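Local coordinates for Mlr6093 protein (Mesorhizobium loti, PDB 2QJ8), which probably acts as a zinc-dependent hydrolase of the succinylglutamate desuccinylase/aspartoacylase family, cleaving linear amide or ester bonds, at residues Ser47-Gly61 with Leu130-Ser142. Numbering follows the deposited sequence. Where two conformers were deposited one is given.
Sequences SLLITGGNHGNELQG and LLPVVDTVLDLHS
Thr51 and Asp139 are paired across neighbouring parallel strands, their side chains crossing at a slant, and the Thr51 hydroxyl OG1 gives its hydrogen to Asp139 OD1 at 2.8 Å. From CB outward, Asp139 passes 3.6 Å from Thr51 OG1 with CB itself, CG swings anti to the backbone N (chi1 -176°), and OD1 takes the hydroxyl on its anti side, 26° out of the carboxylate plane. OD1 also accepts from a water that is held by Asn54 N and Leu140 O. With an alanine in place of Asp139, the Thr51 hydroxyl and this water would probably lose their shared acceptor, freeing OG1 to turn. The strands that carry the pair, 47-52 and 136-142, run parallel: Leu49 N binds Thr136 O, Leu138 N returns to Leu49 O at 2.8 Å, and Thr51 repeats the alternation with Leu138 and Leu140. On the Thr51 side of the sheet, Leu49 forks its two methyls, CD1 to Leu130 CD1 and CD2 to Leu131 CD2 (3.8 Å); on the other, Ile50 CG2 meets Leu140 CD1. Farther along, His55 and His141 turn their NE2 atoms to one water, 2.9 Å from His55 NE2, while their ND1 atoms bond Arg97 O and Glu206. In one of its two conformers Glu58 caps helix 60-75, OE1 accepting from Gly61 N through the syn lone pair and OE2 from Gln60 N above the carboxylate plane. His55, Glu58 and His141 match the His-x-x-Glu plus His zinc ligands of M14 carboxypeptidase-like enzymes and probably form the zinc site; in this model a water bridges the histidines and backbone N-H groups hold the carboxylate.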
# COMPACT_ATOMS: atom_id res chain seq x y z
N SER A 47 -6.76 32.19 -9.49
CA SER A 47 -5.40 31.74 -9.24
C SER A 47 -5.48 30.47 -8.36
O SER A 47 -6.22 30.44 -7.39
CB SER A 47 -4.58 32.80 -8.53
OG SER A 47 -5.25 33.17 -7.35
N LEU A 48 -4.67 29.49 -8.69
CA LEU A 48 -4.69 28.18 -8.04
C LEU A 48 -3.32 27.55 -7.95
O LEU A 48 -2.57 27.56 -8.93
CB LEU A 48 -5.58 27.24 -8.87
CG LEU A 48 -5.71 25.78 -8.37
CD1 LEU A 48 -6.45 25.72 -7.03
CD2 LEU A 48 -6.36 24.87 -9.41
N LEU A 49 -2.99 26.99 -6.79
CA LEU A 49 -1.82 26.17 -6.62
C LEU A 49 -2.32 24.75 -6.40
O LEU A 49 -3.20 24.55 -5.58
CB LEU A 49 -1.01 26.57 -5.38
CG LEU A 49 0.16 25.67 -4.97
CD1 LEU A 49 1.27 25.58 -6.05
CD2 LEU A 49 0.70 26.22 -3.66
N ILE A 50 -1.72 23.80 -7.09
CA ILE A 50 -1.96 22.38 -6.89
C ILE A 50 -0.67 21.70 -6.43
O ILE A 50 0.36 21.74 -7.12
CB ILE A 50 -2.44 21.67 -8.20
CG1 ILE A 50 -3.56 22.47 -8.84
CG2 ILE A 50 -2.86 20.21 -7.89
CD1 ILE A 50 -4.24 21.75 -9.96
N THR A 51 -0.74 21.05 -5.27
CA THR A 51 0.40 20.38 -4.68
C THR A 51 0.17 18.85 -4.56
O THR A 51 -0.94 18.40 -4.33
CB THR A 51 0.74 20.94 -3.28
OG1 THR A 51 -0.37 20.82 -2.39
CG2 THR A 51 1.18 22.39 -3.33
N GLY A 52 1.25 18.08 -4.78
CA GLY A 52 1.27 16.63 -4.53
C GLY A 52 2.52 16.28 -3.75
O GLY A 52 3.40 17.11 -3.59
N GLY A 53 2.59 15.05 -3.26
CA GLY A 53 3.83 14.55 -2.68
C GLY A 53 4.32 15.14 -1.40
O GLY A 53 5.52 15.19 -1.19
N ASN A 54 3.42 15.62 -0.55
CA ASN A 54 3.80 16.04 0.80
C ASN A 54 4.35 14.84 1.56
O ASN A 54 5.22 15.00 2.41
CB ASN A 54 2.62 16.62 1.59
CG ASN A 54 3.01 16.97 3.03
OD1 ASN A 54 3.69 17.95 3.26
ND2 ASN A 54 2.60 16.15 4.00
N HIS A 55 3.80 13.65 1.27
CA HIS A 55 4.27 12.40 1.87
C HIS A 55 4.85 11.52 0.80
O HIS A 55 4.39 11.53 -0.32
CB HIS A 55 3.15 11.68 2.60
CG HIS A 55 2.60 12.46 3.76
ND1 HIS A 55 3.33 12.72 4.90
CD2 HIS A 55 1.38 13.01 3.95
CE1 HIS A 55 2.58 13.43 5.74
NE2 HIS A 55 1.39 13.60 5.19
N GLY A 56 5.85 10.73 1.13
CA GLY A 56 6.54 9.94 0.11
C GLY A 56 6.05 8.57 -0.35
O GLY A 56 6.56 8.02 -1.35
N ASN A 57 5.06 8.04 0.33
CA ASN A 57 4.53 6.73 -0.02
C ASN A 57 3.16 6.81 -0.77
O ASN A 57 2.39 5.85 -0.73
CB ASN A 57 4.53 5.84 1.26
CG ASN A 57 3.96 6.56 2.54
OD1 ASN A 57 3.31 7.62 2.48
ND2 ASN A 57 4.19 5.93 3.71
N GLU A 58 2.93 7.92 -1.47
CA GLU A 58 1.69 8.17 -2.19
C GLU A 58 2.05 8.77 -3.52
O GLU A 58 2.45 9.94 -3.57
CB GLU A 58 0.82 9.14 -1.39
CG GLU A 58 -0.67 9.17 -1.79
CD GLU A 58 -0.93 9.52 -3.24
OE1 GLU A 58 -0.53 10.62 -3.70
OE2 GLU A 58 -1.54 8.67 -3.92
N LEU A 59 1.94 8.00 -4.59
CA LEU A 59 2.29 8.51 -5.89
C LEU A 59 1.14 8.85 -6.79
O LEU A 59 1.39 9.43 -7.82
CB LEU A 59 3.29 7.59 -6.57
CG LEU A 59 4.73 7.66 -6.04
CD1 LEU A 59 5.43 9.00 -6.25
CD2 LEU A 59 4.82 7.22 -4.59
N GLN A 60 -0.10 8.57 -6.41
CA GLN A 60 -1.24 8.84 -7.31
C GLN A 60 -1.47 10.35 -7.49
O GLN A 60 -1.81 10.77 -8.59
CB GLN A 60 -2.53 8.10 -6.90
CG GLN A 60 -2.39 6.55 -6.69
CD GLN A 60 -1.99 5.73 -7.94
OE1 GLN A 60 -2.32 6.07 -9.08
NE2 GLN A 60 -1.30 4.62 -7.71
N GLY A 61 -1.25 11.14 -6.43
CA GLY A 61 -1.29 12.60 -6.46
C GLY A 61 -0.26 13.15 -7.44
O GLY A 61 -0.63 13.89 -8.34
N LEU A 130 5.03 31.01 -3.65
CA LEU A 130 3.83 30.48 -4.33
C LEU A 130 2.53 30.88 -3.65
O LEU A 130 1.62 31.35 -4.32
CB LEU A 130 3.93 28.97 -4.46
CG LEU A 130 5.15 28.39 -5.19
CD1 LEU A 130 5.02 26.84 -5.21
CD2 LEU A 130 5.30 28.89 -6.62
N LEU A 131 2.48 30.76 -2.33
CA LEU A 131 1.26 31.11 -1.59
C LEU A 131 0.75 32.52 -1.78
O LEU A 131 -0.46 32.69 -1.88
CB LEU A 131 1.39 30.78 -0.10
CG LEU A 131 1.62 29.31 0.25
CD1 LEU A 131 1.47 29.17 1.76
CD2 LEU A 131 0.66 28.41 -0.50
N PRO A 132 1.64 33.54 -1.83
CA PRO A 132 1.14 34.91 -1.99
C PRO A 132 0.43 35.22 -3.35
O PRO A 132 -0.37 36.15 -3.40
CB PRO A 132 2.39 35.77 -1.80
CG PRO A 132 3.36 34.88 -1.06
CD PRO A 132 3.12 33.55 -1.69
N VAL A 133 0.68 34.43 -4.38
CA VAL A 133 0.07 34.63 -5.68
C VAL A 133 -1.17 33.78 -5.96
O VAL A 133 -1.71 33.86 -7.07
CB VAL A 133 1.13 34.49 -6.79
CG1 VAL A 133 2.31 35.35 -6.43
CG2 VAL A 133 1.56 33.03 -7.02
N VAL A 134 -1.65 33.00 -4.98
CA VAL A 134 -2.85 32.19 -5.18
C VAL A 134 -3.94 32.42 -4.13
O VAL A 134 -3.66 32.76 -3.00
CB VAL A 134 -2.52 30.68 -5.36
CG1 VAL A 134 -1.55 30.50 -6.55
CG2 VAL A 134 -1.94 30.07 -4.07
N ASP A 135 -5.19 32.28 -4.55
CA ASP A 135 -6.35 32.39 -3.67
C ASP A 135 -6.89 31.02 -3.24
O ASP A 135 -7.68 30.96 -2.30
CB ASP A 135 -7.47 33.14 -4.37
CG ASP A 135 -7.12 34.62 -4.66
OD1 ASP A 135 -6.48 35.26 -3.80
OD2 ASP A 135 -7.51 35.14 -5.74
N THR A 136 -6.48 29.96 -3.93
CA THR A 136 -7.03 28.60 -3.74
C THR A 136 -5.86 27.65 -3.80
O THR A 136 -4.95 27.83 -4.60
CB THR A 136 -8.11 28.28 -4.83
OG1 THR A 136 -9.14 29.27 -4.79
CG2 THR A 136 -8.78 26.88 -4.65
N VAL A 137 -5.80 26.71 -2.87
CA VAL A 137 -4.81 25.67 -2.90
C VAL A 137 -5.54 24.34 -2.92
O VAL A 137 -6.46 24.11 -2.12
CB VAL A 137 -3.83 25.70 -1.71
CG1 VAL A 137 -2.88 24.51 -1.84
CG2 VAL A 137 -3.05 27.01 -1.64
N LEU A 138 -5.13 23.48 -3.85
CA LEU A 138 -5.63 22.12 -3.99
C LEU A 138 -4.48 21.17 -3.64
O LEU A 138 -3.50 21.09 -4.40
CB LEU A 138 -6.14 21.85 -5.41
CG LEU A 138 -6.53 20.40 -5.80
CD1 LEU A 138 -7.63 19.81 -4.88
CD2 LEU A 138 -6.95 20.38 -7.24
N ASP A 139 -4.59 20.45 -2.52
CA ASP A 139 -3.57 19.46 -2.12
C ASP A 139 -4.07 18.05 -2.43
O ASP A 139 -5.17 17.68 -2.03
CB ASP A 139 -3.22 19.62 -0.64
CG ASP A 139 -2.07 18.67 -0.17
OD1 ASP A 139 -1.00 18.55 -0.82
OD2 ASP A 139 -2.24 18.08 0.91
N LEU A 140 -3.26 17.29 -3.18
CA LEU A 140 -3.54 15.91 -3.56
C LEU A 140 -2.86 15.10 -2.45
O LEU A 140 -1.66 14.81 -2.50
CB LEU A 140 -3.03 15.62 -4.97
CG LEU A 140 -3.46 16.67 -6.03
CD1 LEU A 140 -2.85 16.36 -7.38
CD2 LEU A 140 -5.00 16.82 -6.16
N HIS A 141 -3.66 14.78 -1.42
CA HIS A 141 -3.17 14.34 -0.10
C HIS A 141 -3.15 12.82 0.15
O HIS A 141 -4.03 12.07 -0.30
CB HIS A 141 -4.00 15.05 0.96
CG HIS A 141 -3.58 14.78 2.37
ND1 HIS A 141 -4.27 13.92 3.20
CD2 HIS A 141 -2.53 15.25 3.09
CE1 HIS A 141 -3.66 13.87 4.37
NE2 HIS A 141 -2.60 14.67 4.34
N SER A 142 -2.11 12.39 0.85
CA SER A 142 -1.95 11.00 1.17
C SER A 142 -2.69 10.72 2.44
O SER A 142 -2.30 11.21 3.47
CB SER A 142 -0.48 10.67 1.39
OG SER A 142 -0.36 9.29 1.73
O HOH W 1 -8.56 33.68 -7.46
O HOH W 2 -8.85 30.88 -7.10
O HOH W 3 0.34 13.08 -2.90
O HOH W 4 0.41 16.18 -0.93
O HOH W 5 -0.55 15.05 6.77